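Local coordinates for protein phytase (Debaryomyces castellii, PDB 2GFI) that probably removes phosphate groups from phytate (inositol hexakisphosphate), as a 3-phytase of the histidine acid phosphatase family, at residues 146-151 and 376-381; 254-259 and 273-278; 71-76 and 165-170; 283-288 and 350-355. One frame throughout, in Å; residues are numbered along the deposited sequence.

Contact 1: residues 146-151 and 376-381; sequences TKYGEL and IIEKYA
Ile376 and Glu378 of strand 374-382 meet Tyr148 and Lys147 on helix 133-148, a helix-on-sheet contact in the alpha/beta domain of the histidine acid phosphatase fold. Along the strand, Ile376 comes first: its CG2 branch, placed anti to the backbone N, ends 3.4 Å from Tyr148 OH and approaches the phenol obliquely. Ile377 points its side chain to the other side of the sheet, where helix 302-318 packs on it through Ser313 and Leu317. Glu378 then carries the polar part. Its CG lies anti to the carbonyl carbon (chi1 -49°) and the chain runs out extended, which brings one oxygen, OE2, to both partners. Tyr148 OH donates a very short bond of 2.5 Å to Glu378 OE2. This oxygen sits at the ring edge, near its plane, while the carboxylate itself is turned 77° from the ring. Lys147 NZ forms a salt bridge of 2.6 Å with the same OE2, on its syn lone pair, and also donates to Thr53 O; Glu378 OE1 is held by Arg389 of strand 385-392. Two cations and a phenol thus grip one buried carboxylate, which would favour its ionised form. The extended lysine also roofs its neighbour: Lys147 CG stands 3.9 Å above the plane of the Tyr148 ring, over its centre.

Contact 2: residues 254-259 and 273-278; sequences NLFGYC and DIFTNE
Phe256 and Phe275 lie face to face, their planes only 10° apart and their centroids separated by 3.7 Å. The pair joins helix 249-266 to the loop leading into helix 277-295, two helices of the helical part of this histidine acid phosphatase that are linked by a short connection. It is an offset (parallel-displaced) stack, shifted by about one bond length: Phe275 CE2 stands 3.5 Å above the centre of the Phe256 ring, and Phe256 CZ covers the centre of the Phe275 ring in return. Both residues hold CG anti to the carbonyl carbon (chi1 -70° and -66°), a torsion that in Phe256 brings the ring over to Phe275.

Phe275 is sandwiched. Ile274 CG1, from the preceding residue, lies 3.6 Å above the face opposite Phe256, and these two neighbours, one on each face, hold the tilt of the ring. The edge is met by Leu255, whose CB is 4.1 Å from Phe275 CZ and whose carbonyl carbon lies close to the ring plane. Beyond the ring, Leu255 and Ile274 cross at about a right angle and touch by their terminal methyl groups.

Tyr283 stacks on Phe256 as well, while Ala234 and Phe238 of helix 229-241 pack against Phe275, so the pair belongs to a larger cluster, mostly aromatic. One turn further along the helix, the disulfide between Cys259 and Cys272 ties the same two parts of the chain covalently. At the closest point of the stack, Phe256 CE1 is 3.3 Å from Phe275 CD2.

Contact 3: residues 71-76 and 165-170; sequences GERYPS and SGRVYQ
Arg73 and Arg167 both set CG between the backbone N and the carbonyl carbon, but then diverge: Arg73 runs extended to NE, whereas Arg167 bends at chi3 (93°). The bend turns the flat end of Arg167 under the straight chain of Arg73. Arg73 NE lies 3.5 Å above the guanidinium plane of Arg167, over its centre, and Arg73 CD is 3.3 Å from Arg167 NE. With the two guanidinium planes 35° apart, the groups are not stacked flat; it is the CD-NE end of Arg73 that lies over the Arg167 guanidinium, and Arg73 NE is 3.7 Å from Arg167 NH1.

Such gathering of positive charge suits the anion-binding site of a histidine acid phosphatase. Segment 71-76 directly follows His70, the predicted nucleophile, in the RHGxRxP signature, and the side chain of Arg167 comes within about 3 Å of that histidine. The positions of both arginines are consistent with those of the phosphate-binding arginines of the family. Arg167 also forms a salt bridge through NH2 with Glu119, which would partly balance the charge and steady the group. The other guanidinium is anchored within its own loop: Arg73 NH1 donates 3.0 Å to Tyr74 O, almost straight at 164°, and the acceptor lies in the guanidinium plane. Pro75 CA borders the edge of the same plane. From the helix side, Arg167 O and Gly71 N both bond to Thr171 OG1, linking the start of helix 166-180 to the loop after the nucleophile.

Contact 4: residues 283-288 and 350-355; sequences YSYSVD and EDLPVD
Tyr285 and Asp288, one turn apart on helix 277-295, face the irregular loop 350-355, with the CA atoms of Asp288 and Leu352 the nearest pair at 8.7 Å. Tyr285 reaches across with CG anti to the backbone N (chi1 -175°), a torsion that sends the phenol away from the helix and into the loop. Its hydroxyl donates to the main chain: Tyr285 OH is 2.5 Å from Pro353 O, in the carbonyl plane and on a lone pair, with a C=O...donor angle of 144°. The hydroxyl thus comes to the carbonyl oxygen from the side, and that oxygen lies in the plane of the ring, at its edge. Around the hydroxyl the packing is close. Leu352 CB and Pro353 CD are each 3.3 Å from Tyr285 OH, and the proline ring crosses the tyrosine at about a right angle. Leu352 slides past the phenol in the opposite direction, bringing its CD2 methyl 3.8 Å from Tyr285 CE1. Leu352 CD2 also leans on Asp288, 4.3 Å from Asp288 CB, while the carboxylate of Asp288 serves elsewhere, accepting from His365 N and Ser361 OG. Leu352 O in turn takes a bond from Tyr293 OH. With Tyr226 set edge-to-face against Tyr285, the contact is a helix-to-loop anchor of the histidine acid phosphatase fold, in which a helix tyrosine pins the loop between helices 333-343 and 365-368 by a main-chain carbonyl.

In the fold
Contact 3 lies at the predicted active site: the side chain of Arg167 is about 3 Å from that of His70, the predicted nucleophile, and Arg73 lies about 6 Å, side chain to side chain, from Asp333, the predicted proton donor. Contacts 2 and 4 share helix 277-295 and touch directly, Phe256 CD2 lying 3.4 Å from Tyr283 CD1, so the aromatic stack runs on into the helix that carries Tyr285. Nearest atoms of contact 2 are about 6 Å from contact 3, and those of contact 4 about 10 Å. Contact 1, on the sheet, lies across the chain's centre from contacts 2 and 4, with centres 39 Å and 35 Å away. Its segments alternate along the chain with those of contact 3.

Contact 1: residues 146-151 and 376-381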
loop_
_atom_site.group_PDB
_atom_site.type_symbol
_atom_site.label_atom_id
_atom_site.label_comp_id
_atom_site.label_asym_id
_atom_site.label_seq_id
_atom_site.Cartn_x
_atom_site.Cartn_y
_atom_site.Cartn_z
ATOM N N THR A 146 -20.414 -4.384 13.542
ATOM C CA THR A 146 -19.769 -5.622 13.085
ATOM C C THR A 146 -18.968 -6.299 14.196
ATOM O O THR A 146 -19.076 -7.478 14.359
ATOM C CB THR A 146 -18.867 -5.393 11.861
ATOM O OG1 THR A 146 -19.664 -5.030 10.746
ATOM C CG2 THR A 146 -18.289 -6.714 11.400
ATOM N N LYS A 147 -18.193 -5.536 14.965
ATOM C CA LYS A 147 -17.397 -6.071 16.055
ATOM C C LYS A 147 -18.178 -6.459 17.311
ATOM O O LYS A 147 -17.943 -7.531 17.906
ATOM C CB LYS A 147 -16.288 -5.083 16.448
ATOM C CG LYS A 147 -15.247 -5.765 17.335
ATOM C CD LYS A 147 -14.001 -4.942 17.604
ATOM C CE LYS A 147 -13.067 -5.671 18.585
ATOM N NZ LYS A 147 -11.882 -4.818 18.969
ATOM N N TYR A 148 -19.068 -5.561 17.733
ATOM C CA TYR A 148 -19.663 -5.638 19.071
ATOM C C TYR A 148 -21.128 -6.007 19.107
ATOM O O TYR A 148 -21.675 -6.187 20.175
ATOM C CB TYR A 148 -19.477 -4.325 19.824
ATOM C CG TYR A 148 -18.026 -3.962 20.041
ATOM C CD1 TYR A 148 -17.243 -4.657 20.964
ATOM C CD2 TYR A 148 -17.432 -2.910 19.320
ATOM C CE1 TYR A 148 -15.904 -4.312 21.161
ATOM C CE2 TYR A 148 -16.121 -2.551 19.522
ATOM C CZ TYR A 148 -15.350 -3.258 20.430
ATOM O OH TYR A 148 -14.027 -2.908 20.623
ATOM N N GLY A 149 -21.743 -6.105 17.938
ATOM C CA GLY A 149 -23.176 -6.294 17.807
ATOM C C GLY A 149 -23.764 -7.565 18.423
ATOM O O GLY A 149 -24.966 -7.613 18.653
ATOM N N GLU A 150 -22.950 -8.591 18.680
ATOM C CA GLU A 150 -23.444 -9.777 19.388
ATOM C C GLU A 150 -23.951 -9.366 20.772
ATOM O O GLU A 150 -24.767 -10.071 21.373
ATOM C CB GLU A 150 -22.350 -10.834 19.556
ATOM C CG GLU A 150 -21.301 -10.473 20.602
ATOM C CD GLU A 150 -20.048 -11.312 20.457
ATOM O OE1 GLU A 150 -19.405 -11.267 19.383
ATOM O OE2 GLU A 150 -19.722 -12.045 21.409
ATOM N N LEU A 151 -23.449 -8.230 21.267
ATOM C CA LEU A 151 -23.810 -7.688 22.576
ATOM C C LEU A 151 -25.116 -6.905 22.498
ATOM O O LEU A 151 -25.653 -6.495 23.518
ATOM C CB LEU A 151 -22.725 -6.738 23.083
ATOM C CG LEU A 151 -21.441 -7.272 23.714
ATOM C CD1 LEU A 151 -20.648 -6.097 24.295
ATOM C CD2 LEU A 151 -21.709 -8.329 24.765
ATOM N N ILE A 376 -12.332 3.162 23.481
ATOM C CA ILE A 376 -13.211 2.032 23.727
ATOM C C ILE A 376 -12.673 1.208 24.901
ATOM O O ILE A 376 -11.465 0.942 24.985
ATOM C CB ILE A 376 -13.308 1.182 22.465
ATOM C CG1 ILE A 376 -14.256 1.844 21.447
ATOM C CG2 ILE A 376 -13.699 -0.260 22.802
ATOM C CD1 ILE A 376 -14.055 1.306 20.038
ATOM N N ILE A 377 -13.575 0.862 25.822
ATOM C CA ILE A 377 -13.340 -0.188 26.807
ATOM C C ILE A 377 -14.101 -1.441 26.405
ATOM O O ILE A 377 -15.309 -1.389 26.214
ATOM C CB ILE A 377 -13.769 0.297 28.190
ATOM C CG1 ILE A 377 -13.077 1.639 28.482
ATOM C CG2 ILE A 377 -13.436 -0.768 29.247
ATOM C CD1 ILE A 377 -13.589 2.380 29.695
ATOM N N GLU A 378 -13.382 -2.549 26.217
ATOM C CA GLU A 378 -13.993 -3.845 25.952
ATOM C C GLU A 378 -13.908 -4.607 27.242
ATOM O O GLU A 378 -12.907 -4.531 27.920
ATOM C CB GLU A 378 -13.218 -4.667 24.910
ATOM C CG GLU A 378 -12.886 -3.906 23.656
ATOM C CD GLU A 378 -12.110 -4.711 22.644
ATOM O OE1 GLU A 378 -11.109 -5.368 23.016
ATOM O OE2 GLU A 378 -12.514 -4.657 21.475
ATOM N N LYS A 379 -14.948 -5.371 27.545
ATOM C CA LYS A 379 -14.968 -6.228 28.703
ATOM C C LYS A 379 -15.335 -7.576 28.162
ATOM O O LYS A 379 -16.298 -7.702 27.436
ATOM C CB LYS A 379 -16.030 -5.763 29.708
ATOM C CG LYS A 379 -16.156 -6.681 30.921
ATOM C CD LYS A 379 -17.373 -6.330 31.715
ATOM C CE LYS A 379 -17.595 -7.352 32.821
ATOM N NZ LYS A 379 -18.589 -6.840 33.797
ATOM N N TYR A 380 -14.552 -8.585 28.496
ATOM C CA TYR A 380 -14.856 -9.918 28.027
ATOM C C TYR A 380 -14.462 -10.969 29.042
ATOM O O TYR A 380 -13.572 -10.763 29.882
ATOM C CB TYR A 380 -14.176 -10.217 26.667
ATOM C CG TYR A 380 -12.699 -9.853 26.569
ATOM C CD1 TYR A 380 -11.719 -10.585 27.256
ATOM C CD2 TYR A 380 -12.294 -8.779 25.767
ATOM C CE1 TYR A 380 -10.369 -10.233 27.166
ATOM C CE2 TYR A 380 -10.975 -8.437 25.631
ATOM C CZ TYR A 380 -10.002 -9.156 26.325
ATOM O OH TYR A 380 -8.681 -8.798 26.176
ATOM N N ALA A 381 -15.124 -12.106 28.930
ATOM C CA ALA A 381 -14.966 -13.197 29.871
ATOM C C ALA A 381 -14.028 -14.210 29.272
ATOM O O ALA A 381 -14.193 -14.647 28.129
ATOM C CB ALA A 381 -16.344 -13.861 30.177
#

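Contact 2: residues 254-259 and 273-278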
loop_
_atom_site.group_PDB
_atom_site.type_symbol
_atom_site.label_atom_id
_atom_site.label_comp_id
_atom_site.label_asym_id
_atom_site.label_seq_id
_atom_site.Cartn_x
_atom_site.Cartn_y
_atom_site.Cartn_z
ATOM N N ASN A 254 -1.132 29.795 12.589
ATOM C CA ASN A 254 -2.508 29.509 12.221
ATOM C C ASN A 254 -2.644 28.799 10.891
ATOM O O ASN A 254 -3.655 28.178 10.582
ATOM C CB ASN A 254 -3.293 30.825 12.215
ATOM C CG ASN A 254 -3.643 31.272 13.610
ATOM O OD1 ASN A 254 -3.711 32.469 13.914
ATOM N ND2 ASN A 254 -3.854 30.305 14.481
ATOM N N LEU A 255 -1.597 28.828 10.100
ATOM C CA LEU A 255 -1.686 28.222 8.801
ATOM C C LEU A 255 -1.587 26.703 8.928
ATOM O O LEU A 255 -2.018 25.973 8.034
ATOM C CB LEU A 255 -0.630 28.810 7.866
ATOM C CG LEU A 255 -0.834 30.234 7.397
ATOM C CD1 LEU A 255 0.331 30.652 6.419
ATOM C CD2 LEU A 255 -2.189 30.334 6.737
ATOM N N PHE A 256 -1.025 26.234 10.043
ATOM C CA PHE A 256 -1.088 24.786 10.371
ATOM C C PHE A 256 -2.495 24.307 10.556
ATOM O O PHE A 256 -2.869 23.316 9.934
ATOM C CB PHE A 256 -0.269 24.404 11.609
ATOM C CG PHE A 256 1.183 24.499 11.404
ATOM C CD1 PHE A 256 1.876 23.456 10.799
ATOM C CD2 PHE A 256 1.878 25.643 11.811
ATOM C CE1 PHE A 256 3.269 23.553 10.613
ATOM C CE2 PHE A 256 3.237 25.754 11.638
ATOM C CZ PHE A 256 3.946 24.702 11.038
ATOM N N GLY A 257 -3.279 25.003 11.382
ATOM C CA GLY A 257 -4.707 24.679 11.526
ATOM C C GLY A 257 -5.448 24.866 10.198
ATOM O O GLY A 257 -6.327 24.076 9.816
ATOM N N TYR A 258 -5.103 25.915 9.477
ATOM C CA TYR A 258 -5.722 26.184 8.198
ATOM C C TYR A 258 -5.519 24.958 7.291
ATOM O O TYR A 258 -6.462 24.465 6.678
ATOM C CB TYR A 258 -5.047 27.447 7.625
ATOM C CG TYR A 258 -5.704 28.055 6.413
ATOM C CD1 TYR A 258 -6.167 29.389 6.437
ATOM C CD2 TYR A 258 -5.849 27.322 5.221
ATOM C CE1 TYR A 258 -6.746 29.969 5.320
ATOM C CE2 TYR A 258 -6.416 27.894 4.110
ATOM C CZ TYR A 258 -6.867 29.219 4.160
ATOM O OH TYR A 258 -7.464 29.770 3.039
ATOM N N CYS A 259 -4.270 24.486 7.205
ATOM C CA CYS A 259 -3.925 23.255 6.512
ATOM C C CYS A 259 -4.822 22.077 6.983
ATOM O O CYS A 259 -5.477 21.415 6.178
ATOM C CB CYS A 259 -2.431 22.947 6.756
ATOM S SG CYS A 259 -1.957 21.212 6.658
ATOM N N ASP A 273 1.230 22.354 2.015
ATOM C CA ASP A 273 2.506 22.226 1.271
ATOM C C ASP A 273 3.562 23.221 1.609
ATOM O O ASP A 273 4.638 23.160 1.050
ATOM C CB ASP A 273 2.262 22.320 -0.208
ATOM C CG ASP A 273 1.280 21.336 -0.650
ATOM O OD1 ASP A 273 1.188 20.264 0.015
ATOM O OD2 ASP A 273 0.549 21.537 -1.623
ATOM N N ILE A 274 3.268 24.139 2.512
ATOM C CA ILE A 274 4.195 25.267 2.734
ATOM C C ILE A 274 5.157 24.990 3.879
ATOM O O ILE A 274 6.078 25.761 4.128
ATOM C CB ILE A 274 3.390 26.561 2.987
ATOM C CG1 ILE A 274 2.734 26.523 4.367
ATOM C CG2 ILE A 274 2.373 26.786 1.847
ATOM C CD1 ILE A 274 2.083 27.863 4.784
ATOM N N PHE A 275 4.952 23.872 4.577
ATOM C CA PHE A 275 5.807 23.574 5.741
ATOM C C PHE A 275 6.708 22.369 5.522
ATOM O O PHE A 275 6.352 21.429 4.770
ATOM C CB PHE A 275 4.953 23.389 7.011
ATOM C CG PHE A 275 4.260 24.639 7.449
ATOM C CD1 PHE A 275 5.010 25.775 7.787
ATOM C CD2 PHE A 275 2.875 24.701 7.506
ATOM C CE1 PHE A 275 4.403 26.930 8.190
ATOM C CE2 PHE A 275 2.250 25.874 7.909
ATOM C CZ PHE A 275 3.016 26.983 8.259
ATOM N N THR A 276 7.852 22.399 6.190
ATOM C CA THR A 276 8.752 21.262 6.224
ATOM C C THR A 276 8.303 20.332 7.320
ATOM O O THR A 276 7.618 20.767 8.236
ATOM C CB THR A 276 10.197 21.693 6.492
ATOM O OG1 THR A 276 10.292 22.303 7.789
ATOM C CG2 THR A 276 10.673 22.756 5.455
ATOM N N ASN A 277 8.709 19.057 7.240
ATOM C CA ASN A 277 8.435 18.095 8.312
ATOM C C ASN A 277 8.887 18.625 9.663
ATOM O O ASN A 277 8.202 18.493 10.677
ATOM C CB ASN A 277 9.137 16.760 8.024
ATOM C CG ASN A 277 8.481 15.999 6.912
ATOM O OD1 ASN A 277 7.963 16.602 5.959
ATOM N ND2 ASN A 277 8.467 14.672 7.024
ATOM N N GLU A 278 10.049 19.257 9.663
ATOM C CA GLU A 278 10.624 19.758 10.890
ATOM C C GLU A 278 9.730 20.852 11.525
ATOM O O GLU A 278 9.631 20.934 12.726
ATOM C CB GLU A 278 12.054 20.188 10.607
ATOM C CG GLU A 278 12.632 21.187 11.588
ATOM C CD GLU A 278 14.121 21.397 11.394
ATOM O OE1 GLU A 278 14.598 21.392 10.224
ATOM O OE2 GLU A 278 14.809 21.556 12.429
#

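Contact 3: residues 71-76 and 165-170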
loop_
_atom_site.group_PDB
_atom_site.type_symbol
_atom_site.label_atom_id
_atom_site.label_comp_id
_atom_site.label_asym_id
_atom_site.label_seq_id
_atom_site.Cartn_x
_atom_site.Cartn_y
_atom_site.Cartn_z
ATOM N N GLY A 71 -16.824 13.748 14.773
ATOM C CA GLY A 71 -15.938 13.533 13.617
ATOM C C GLY A 71 -15.299 14.834 13.116
ATOM O O GLY A 71 -15.513 15.903 13.701
ATOM N N GLU A 72 -14.542 14.728 12.019
ATOM C CA GLU A 72 -13.952 15.860 11.347
ATOM C C GLU A 72 -14.980 16.976 11.169
ATOM O O GLU A 72 -16.148 16.725 10.900
ATOM C CB GLU A 72 -13.379 15.451 9.987
ATOM C CG GLU A 72 -12.161 14.521 10.048
ATOM C CD GLU A 72 -12.492 13.024 10.154
ATOM O OE1 GLU A 72 -13.563 12.630 10.655
ATOM O OE2 GLU A 72 -11.658 12.204 9.735
ATOM N N ARG A 73 -14.523 18.203 11.307
ATOM C CA ARG A 73 -15.384 19.349 11.247
ATOM C C ARG A 73 -14.720 20.482 10.496
ATOM O O ARG A 73 -13.513 20.448 10.179
ATOM C CB ARG A 73 -15.768 19.786 12.667
ATOM C CG ARG A 73 -14.584 19.909 13.644
ATOM C CD ARG A 73 -14.908 20.899 14.701
ATOM N NE ARG A 73 -13.901 21.096 15.719
ATOM C CZ ARG A 73 -12.996 22.063 15.659
ATOM N NH1 ARG A 73 -12.954 22.870 14.622
ATOM N NH2 ARG A 73 -12.127 22.218 16.623
ATOM N N TYR A 74 -15.552 21.467 10.161
ATOM C CA TYR A 74 -15.122 22.782 9.785
ATOM C C TYR A 74 -14.453 23.419 10.989
ATOM O O TYR A 74 -14.607 22.947 12.127
ATOM C CB TYR A 74 -16.332 23.627 9.387
ATOM C CG TYR A 74 -16.735 23.439 7.949
ATOM C CD1 TYR A 74 -16.257 24.299 6.958
ATOM C CD2 TYR A 74 -17.589 22.391 7.575
ATOM C CE1 TYR A 74 -16.640 24.125 5.610
ATOM C CE2 TYR A 74 -17.955 22.202 6.251
ATOM C CZ TYR A 74 -17.480 23.063 5.281
ATOM O OH TYR A 74 -17.844 22.853 3.973
ATOM N N PRO A 75 -13.714 24.501 10.750
ATOM C CA PRO A 75 -13.092 25.221 11.846
ATOM C C PRO A 75 -14.161 25.721 12.811
ATOM O O PRO A 75 -15.318 25.915 12.431
ATOM C CB PRO A 75 -12.378 26.380 11.156
ATOM C CG PRO A 75 -12.236 25.956 9.720
ATOM C CD PRO A 75 -13.400 25.077 9.434
ATOM N N SER A 76 -13.773 25.886 14.067
ATOM C CA SER A 76 -14.626 26.541 15.020
ATOM C C SER A 76 -14.737 27.988 14.578
ATOM O O SER A 76 -14.068 28.441 13.613
ATOM C CB SER A 76 -14.001 26.478 16.400
ATOM O OG SER A 76 -12.794 27.209 16.360
ATOM N N SER A 165 -23.518 19.770 22.029
ATOM C CA SER A 165 -22.778 20.368 20.926
ATOM C C SER A 165 -23.290 19.806 19.597
ATOM O O SER A 165 -23.478 18.610 19.474
ATOM C CB SER A 165 -21.319 20.051 21.075
ATOM O OG SER A 165 -20.682 20.218 19.830
ATOM N N GLY A 166 -23.549 20.669 18.618
ATOM C CA GLY A 166 -24.127 20.246 17.349
ATOM C C GLY A 166 -23.307 19.155 16.650
ATOM O O GLY A 166 -23.848 18.106 16.252
ATOM N N ARG A 167 -22.012 19.417 16.481
ATOM C CA ARG A 167 -21.102 18.491 15.816
ATOM C C ARG A 167 -21.049 17.148 16.579
ATOM O O ARG A 167 -21.010 16.111 15.959
ATOM C CB ARG A 167 -19.685 19.121 15.640
ATOM C CG ARG A 167 -19.019 19.492 16.932
ATOM C CD ARG A 167 -17.515 19.839 16.883
ATOM N NE ARG A 167 -17.473 21.248 16.715
ATOM C CZ ARG A 167 -16.891 22.142 17.482
ATOM N NH1 ARG A 167 -16.151 21.849 18.527
ATOM N NH2 ARG A 167 -17.026 23.384 17.119
ATOM N N VAL A 168 -21.051 17.190 17.918
ATOM C CA VAL A 168 -20.975 15.994 18.750
ATOM C C VAL A 168 -22.263 15.178 18.570
ATOM O O VAL A 168 -22.255 13.939 18.379
ATOM C CB VAL A 168 -20.822 16.361 20.231
ATOM C CG1 VAL A 168 -21.021 15.174 21.104
ATOM C CG2 VAL A 168 -19.439 16.968 20.528
ATOM N N TYR A 169 -23.370 15.899 18.627
ATOM C CA TYR A 169 -24.656 15.301 18.547
ATOM C C TYR A 169 -24.809 14.644 17.183
ATOM O O TYR A 169 -25.346 13.532 17.065
ATOM C CB TYR A 169 -25.761 16.345 18.755
ATOM C CG TYR A 169 -27.110 15.767 18.414
ATOM C CD1 TYR A 169 -27.815 14.971 19.333
ATOM C CD2 TYR A 169 -27.663 15.970 17.166
ATOM C CE1 TYR A 169 -29.056 14.408 19.004
ATOM C CE2 TYR A 169 -28.865 15.414 16.834
ATOM C CZ TYR A 169 -29.557 14.654 17.757
ATOM O OH TYR A 169 -30.759 14.145 17.373
ATOM N N GLN A 170 -24.350 15.343 16.154
ATOM C CA GLN A 170 -24.483 14.831 14.799
ATOM C C GLN A 170 -23.619 13.583 14.625
ATOM O O GLN A 170 -24.044 12.608 14.054
ATOM C CB GLN A 170 -24.151 15.903 13.755
ATOM C CG GLN A 170 -24.467 15.441 12.368
ATOM C CD GLN A 170 -24.468 16.570 11.383
ATOM O OE1 GLN A 170 -23.516 17.345 11.342
ATOM N NE2 GLN A 170 -25.526 16.654 10.554
#

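Contact 4: residues 283-288 and 350-355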
loop_
_atom_site.group_PDB
_atom_site.type_symbol
_atom_site.label_atom_id
_atom_site.label_comp_id
_atom_site.label_asym_id
_atom_site.label_seq_id
_atom_site.Cartn_x
_atom_site.Cartn_y
_atom_site.Cartn_z
ATOM N N TYR A 283 5.500 22.347 15.465
ATOM C CA TYR A 283 4.120 22.723 15.638
ATOM C C TYR A 283 3.372 21.674 16.470
ATOM O O TYR A 283 2.684 22.023 17.437
ATOM C CB TYR A 283 3.391 22.920 14.324
ATOM C CG TYR A 283 1.908 23.192 14.576
ATOM C CD1 TYR A 283 1.473 24.460 14.990
ATOM C CD2 TYR A 283 0.957 22.191 14.402
ATOM C CE1 TYR A 283 0.128 24.735 15.210
ATOM C CE2 TYR A 283 -0.386 22.440 14.614
ATOM C CZ TYR A 283 -0.797 23.722 15.027
ATOM O OH TYR A 283 -2.123 23.987 15.233
ATOM N N SER A 284 3.478 20.408 16.042
ATOM C CA SER A 284 2.804 19.302 16.700
ATOM C C SER A 284 3.111 19.273 18.178
ATOM O O SER A 284 2.242 19.022 18.997
ATOM C CB SER A 284 3.249 17.982 16.095
ATOM O OG SER A 284 2.405 16.944 16.568
ATOM N N TYR A 285 4.372 19.513 18.520
ATOM C CA TYR A 285 4.761 19.413 19.913
ATOM C C TYR A 285 4.235 20.598 20.713
ATOM O O TYR A 285 3.920 20.446 21.906
ATOM C CB TYR A 285 6.251 19.260 20.084
ATOM C CG TYR A 285 6.595 19.034 21.530
ATOM C CD1 TYR A 285 6.061 17.962 22.208
ATOM C CD2 TYR A 285 7.402 19.943 22.235
ATOM C CE1 TYR A 285 6.341 17.774 23.539
ATOM C CE2 TYR A 285 7.696 19.759 23.559
ATOM C CZ TYR A 285 7.164 18.672 24.204
ATOM O OH TYR A 285 7.438 18.431 25.532
ATOM N N SER A 286 4.095 21.763 20.065
ATOM C CA SER A 286 3.474 22.915 20.746
ATOM C C SER A 286 2.030 22.620 21.152
ATOM O O SER A 286 1.564 23.069 22.228
ATOM C CB SER A 286 3.585 24.212 19.917
ATOM O OG SER A 286 2.716 24.210 18.804
ATOM N N VAL A 287 1.334 21.877 20.291
ATOM C CA VAL A 287 -0.010 21.407 20.582
ATOM C C VAL A 287 0.018 20.328 21.652
ATOM O O VAL A 287 -0.798 20.353 22.549
ATOM C CB VAL A 287 -0.794 20.872 19.310
ATOM C CG1 VAL A 287 -2.167 20.314 19.729
ATOM C CG2 VAL A 287 -0.968 21.956 18.270
ATOM N N ASP A 288 0.930 19.369 21.577
ATOM C CA ASP A 288 1.002 18.392 22.660
ATOM C C ASP A 288 1.201 19.083 24.004
ATOM O O ASP A 288 0.602 18.671 24.981
ATOM C CB ASP A 288 2.141 17.425 22.452
ATOM C CG ASP A 288 1.829 16.365 21.409
ATOM O OD1 ASP A 288 0.612 16.093 21.152
ATOM O OD2 ASP A 288 2.752 15.748 20.801
ATOM N N GLU A 350 6.107 12.215 33.884
ATOM C CA GLU A 350 6.488 13.578 34.198
ATOM C C GLU A 350 5.904 14.586 33.211
ATOM O O GLU A 350 5.511 14.247 32.097
ATOM C CB GLU A 350 8.022 13.723 34.342
ATOM C CG GLU A 350 8.862 12.875 33.393
ATOM C CD GLU A 350 10.374 13.183 33.441
ATOM O OE1 GLU A 350 10.830 13.949 34.365
ATOM O OE2 GLU A 350 11.128 12.662 32.537
ATOM N N ASP A 351 5.837 15.827 33.674
ATOM C CA ASP A 351 5.460 16.959 32.873
ATOM C C ASP A 351 6.366 17.091 31.663
ATOM O O ASP A 351 7.545 16.756 31.724
ATOM C CB ASP A 351 5.490 18.219 33.736
ATOM C CG ASP A 351 4.329 18.262 34.736
ATOM O OD1 ASP A 351 3.366 17.446 34.654
ATOM O OD2 ASP A 351 4.296 19.104 35.652
ATOM N N LEU A 352 5.789 17.553 30.562
ATOM C CA LEU A 352 6.489 17.668 29.308
ATOM C C LEU A 352 7.529 18.770 29.392
ATOM O O LEU A 352 7.287 19.801 30.013
ATOM C CB LEU A 352 5.487 17.941 28.180
ATOM C CG LEU A 352 4.984 16.691 27.450
ATOM C CD1 LEU A 352 4.368 15.647 28.422
ATOM C CD2 LEU A 352 3.981 17.081 26.373
ATOM N N PRO A 353 8.690 18.561 28.789
ATOM C CA PRO A 353 9.682 19.610 28.741
ATOM C C PRO A 353 9.248 20.663 27.735
ATOM O O PRO A 353 8.475 20.366 26.814
ATOM C CB PRO A 353 10.927 18.882 28.248
ATOM C CG PRO A 353 10.382 17.742 27.387
ATOM C CD PRO A 353 9.141 17.318 28.107
ATOM N N VAL A 354 9.745 21.889 27.924
ATOM C CA VAL A 354 9.463 23.012 27.035
ATOM C C VAL A 354 10.731 23.526 26.376
ATOM O O VAL A 354 10.678 24.241 25.377
ATOM C CB VAL A 354 8.776 24.167 27.796
ATOM C CG1 VAL A 354 7.396 23.727 28.255
ATOM C CG2 VAL A 354 9.652 24.672 29.006
ATOM N N ASP A 355 11.880 23.152 26.921
ATOM C CA ASP A 355 13.125 23.803 26.522
ATOM C C ASP A 355 13.827 23.013 25.423
ATOM O O ASP A 355 14.871 23.394 24.929
ATOM C CB ASP A 355 14.026 24.053 27.753
ATOM C CG ASP A 355 14.423 22.749 28.466
ATOM O OD1 ASP A 355 13.561 21.824 28.630
ATOM O OD2 ASP A 355 15.583 22.549 28.898
#